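Local coordinates for protein alanine racemase 1 (Caldanaerobacter subterraneus subsp. tengcongensis MB4, PDB 4Y2W) that belongs to the alanine racemase family, pairing an N-terminal TIM-barrel domain with a C-terminal domain rich in beta strands, at residues K113-E118 / R158-E163. The protein carries 1 engineered substitution. Residues are numbered along the deposited sequence; the frame is centred on the assembly and turned at random.
Sequences KELEKE and RGLILE
E116 meets L160 and G159 along the length of its side chain. Its CB lies 4.1 Å from CD2 of L160, which also sits 3.9 Å from the E116 CA, so this methyl rests against the helix backbone too. One bond farther, CG passes over the glycine, 3.7 Å from G159 CA. The backbones can come this near, 4.9 Å between the CA atoms of E116 and G159, because no side chain stands between them. With CG anti to the backbone N (chi1 -165°) and the rest of the chain extended, the carboxylate is carried past G159 to the start of the loop. There OE2 lies 3.6 Å from G159 N and 3.7 Å from R158 N; both distances are too long for hydrogen bonds, though the G159 N-H, directed at OE2, could still favour its charge. The R158 side chain leaves its backbone away from the helix, and its NE stays 5.9 Å from E116 OE2, so the opposite charges do not touch.

Strand 160-166 is the sixth strand of the eight-stranded parallel barrel in the TIM-barrel domain, and helix 109-121, one of the helices surrounding it, packs here against the loop leading into that strand. Strand 126-131 forms backbone hydrogen bonds from A126 to G159 and I161, and from V128 to I161.

On the buried side, L115 CG approaches L160 CD2 at 4.1 Å, the two leucine side chains slanting across each other. L115 also packs on A126 and V128 of the fifth strand, and on I97 and V98 of helix 94-99, while L160 reaches A112 one turn earlier.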
ATOM      1  N   LYS A 113      20.042  26.841  11.375  1.00 54.01           N
ATOM      2  CA  LYS A 113      21.371  26.828  11.998  1.00 56.76           C
ATOM      3  C   LYS A 113      21.979  25.429  11.996  1.00 56.34           C
ATOM      4  O   LYS A 113      23.142  25.255  11.630  1.00 55.74           O
ATOM      5  CB  LYS A 113      21.305  27.340  13.443  1.00 59.52           C
ATOM      6  CG  LYS A 113      21.071  28.837  13.588  1.00 62.03           C
ATOM      7  CD  LYS A 113      21.062  29.242  15.057  1.00 64.92           C
ATOM      8  CE  LYS A 113      20.636  30.691  15.256  1.00 66.84           C
ATOM      9  NZ  LYS A 113      21.535  31.655  14.559  1.00 67.66           N
ATOM     10  N   GLU A 114      21.187  24.445  12.418  1.00 57.12           N
ATOM     11  CA  GLU A 114      21.617  23.041  12.441  1.00 56.87           C
ATOM     12  C   GLU A 114      21.974  22.537  11.046  1.00 54.98           C
ATOM     13  O   GLU A 114      22.910  21.750  10.886  1.00 55.55           O
ATOM     14  CB  GLU A 114      20.527  22.149  13.051  1.00 58.30           C
ATOM     15  CG  GLU A 114      20.331  22.335  14.551  1.00 59.37           C
ATOM     16  CD  GLU A 114      19.072  21.660  15.076  1.00 60.90           C
ATOM     17  OE1 GLU A 114      18.594  22.057  16.161  1.00 61.36           O
ATOM     18  OE2 GLU A 114      18.554  20.738  14.411  1.00 61.87           O
ATOM     19  N   LEU A 115      21.232  22.986  10.039  1.00 53.38           N
ATOM     20  CA  LEU A 115      21.554  22.651   8.656  1.00 53.39           C
ATOM     21  C   LEU A 115      22.850  23.333   8.223  1.00 54.24           C
ATOM     22  O   LEU A 115      23.716  22.691   7.629  1.00 54.27           O
ATOM     23  CB  LEU A 115      20.405  23.033   7.714  1.00 52.53           C
ATOM     24  CG  LEU A 115      20.600  22.735   6.217  1.00 52.10           C
ATOM     25  CD1 LEU A 115      21.024  21.293   5.967  1.00 51.55           C
ATOM     26  CD2 LEU A 115      19.328  23.054   5.446  1.00 51.58           C
ATOM     27  N   GLU A 116      22.977  24.626   8.528  1.00 55.82           N
ATOM     28  CA  GLU A 116      24.176  25.401   8.177  1.00 55.88           C
ATOM     29  C   GLU A 116      25.425  24.741   8.750  1.00 54.94           C
ATOM     30  O   GLU A 116      26.425  24.587   8.050  1.00 54.08           O
ATOM     31  CB  GLU A 116      24.075  26.847   8.690  1.00 57.16           C
ATOM     32  CG  GLU A 116      25.097  27.796   8.066  1.00 58.27           C
ATOM     33  CD  GLU A 116      25.335  29.075   8.859  1.00 58.22           C
ATOM     34  OE1 GLU A 116      24.929  29.159  10.037  1.00 58.11           O
ATOM     35  OE2 GLU A 116      25.948  30.008   8.296  1.00 59.32           O
ATOM     36  N   LYS A 117      25.348  24.347  10.019  1.00 54.48           N
ATOM     37  CA  LYS A 117      26.441  23.665  10.711  1.00 55.85           C
ATOM     38  C   LYS A 117      26.978  22.476   9.905  1.00 56.49           C
ATOM     39  O   LYS A 117      28.190  22.337   9.722  1.00 57.26           O
ATOM     40  CB  LYS A 117      25.965  23.202  12.092  1.00 56.91           C
ATOM     41  CG  LYS A 117      27.052  22.668  13.013  1.00 58.75           C
ATOM     42  CD  LYS A 117      26.498  22.426  14.414  1.00 60.54           C
ATOM     43  CE  LYS A 117      27.334  21.429  15.209  1.00 62.36           C
ATOM     44  NZ  LYS A 117      28.655  21.982  15.621  1.00 63.38           N
ATOM     45  N   GLU A 118      26.068  21.636   9.415  1.00 55.48           N
ATOM     46  CA  GLU A 118      26.434  20.474   8.601  1.00 53.79           C
ATOM     47  C   GLU A 118      26.954  20.886   7.216  1.00 54.58           C
ATOM     48  O   GLU A 118      27.836  20.229   6.663  1.00 54.01           O
ATOM     49  CB  GLU A 118      25.227  19.537   8.462  1.00 52.54           C
ATOM     50  CG  GLU A 118      25.526  18.181   7.836  1.00 51.11           C
ATOM     51  CD  GLU A 118      26.420  17.306   8.694  1.00 49.77           C
ATOM     52  OE1 GLU A 118      26.266  17.317   9.934  1.00 48.17           O
ATOM     53  OE2 GLU A 118      27.271  16.596   8.119  1.00 48.57           O
ATOM     54  N   ARG A 158      26.228  32.123   5.294  1.00 63.96           N
ATOM     55  CA  ARG A 158      27.006  31.713   4.117  1.00 64.18           C
ATOM     56  C   ARG A 158      26.967  30.203   3.839  1.00 63.50           C
ATOM     57  O   ARG A 158      27.240  29.772   2.717  1.00 62.22           O
ATOM     58  CB  ARG A 158      28.463  32.188   4.242  1.00 64.89           C
ATOM     59  CG  ARG A 158      29.272  31.513   5.345  1.00 66.03           C
ATOM     60  CD  ARG A 158      30.571  32.260   5.610  1.00 66.73           C
ATOM     61  NE  ARG A 158      31.349  31.673   6.705  1.00 66.37           N
ATOM     62  CZ  ARG A 158      32.073  30.557   6.621  1.00 66.44           C
ATOM     63  NH1 ARG A 158      32.739  30.128   7.685  1.00 66.81           N
ATOM     64  NH2 ARG A 158      32.138  29.860   5.488  1.00 65.88           N
ATOM     65  N   GLY A 159      26.639  29.409   4.857  1.00 62.01           N
ATOM     66  CA  GLY A 159      26.491  27.965   4.692  1.00 61.05           C
ATOM     67  C   GLY A 159      25.244  27.559   3.923  1.00 60.24           C
ATOM     68  O   GLY A 159      25.175  26.447   3.398  1.00 60.82           O
ATOM     69  N   LEU A 160      24.257  28.454   3.866  1.00 58.79           N
ATOM     70  CA  LEU A 160      23.013  28.203   3.141  1.00 57.21           C
ATOM     71  C   LEU A 160      22.971  28.956   1.821  1.00 55.97           C
ATOM     72  O   LEU A 160      23.739  29.890   1.604  1.00 56.89           O
ATOM     73  CB  LEU A 160      21.813  28.636   3.984  1.00 56.37           C
ATOM     74  CG  LEU A 160      21.715  28.054   5.392  1.00 56.24           C
ATOM     75  CD1 LEU A 160      20.461  28.572   6.083  1.00 55.90           C
ATOM     76  CD2 LEU A 160      21.728  26.534   5.348  1.00 56.25           C
ATOM     77  N   ILE A 161      22.072  28.520   0.944  1.00 55.34           N
ATOM     78  CA  ILE A 161      21.669  29.288  -0.227  1.00 54.69           C
ATOM     79  C   ILE A 161      20.153  29.430  -0.155  1.00 55.36           C
ATOM     80  O   ILE A 161      19.426  28.434  -0.180  1.00 55.69           O
ATOM     81  CB  ILE A 161      22.045  28.603  -1.558  1.00 54.32           C
ATOM     82  CG1 ILE A 161      23.530  28.227  -1.583  1.00 53.81           C
ATOM     83  CG2 ILE A 161      21.719  29.520  -2.733  1.00 54.50           C
ATOM     84  CD1 ILE A 161      23.928  27.392  -2.785  1.00 53.38           C
ATOM     85  N   LEU A 162      19.688  30.670  -0.059  1.00 55.12           N
ATOM     86  CA  LEU A 162      18.270  30.962   0.090  1.00 54.48           C
ATOM     87  C   LEU A 162      17.623  31.074  -1.296  1.00 54.70           C
ATOM     88  O   LEU A 162      17.315  32.171  -1.778  1.00 54.57           O
ATOM     89  CB  LEU A 162      18.108  32.240   0.917  1.00 54.42           C
ATOM     90  CG  LEU A 162      16.759  32.561   1.558  1.00 55.45           C
ATOM     91  CD1 LEU A 162      16.069  31.324   2.111  1.00 56.22           C
ATOM     92  CD2 LEU A 162      16.967  33.585   2.663  1.00 55.55           C
ATOM     93  N   GLU A 163      17.420  29.914  -1.921  1.00 53.35           N
ATOM     94  CA  GLU A 163      16.998  29.820  -3.320  1.00 52.31           C
ATOM     95  C   GLU A 163      15.502  30.029  -3.540  1.00 52.37           C
ATOM     96  O   GLU A 163      15.106  30.674  -4.511  1.00 53.24           O
ATOM     97  CB  GLU A 163      17.387  28.455  -3.887  1.00 52.12           C
ATOM     98  CG  GLU A 163      17.144  28.299  -5.380  1.00 52.02           C
ATOM     99  CD  GLU A 163      17.411  26.891  -5.863  1.00 51.80           C
ATOM    100  OE1 GLU A 163      16.674  25.971  -5.454  1.00 52.26           O
ATOM    101  OE2 GLU A 163      18.353  26.702  -6.656  1.00 52.41           O
TER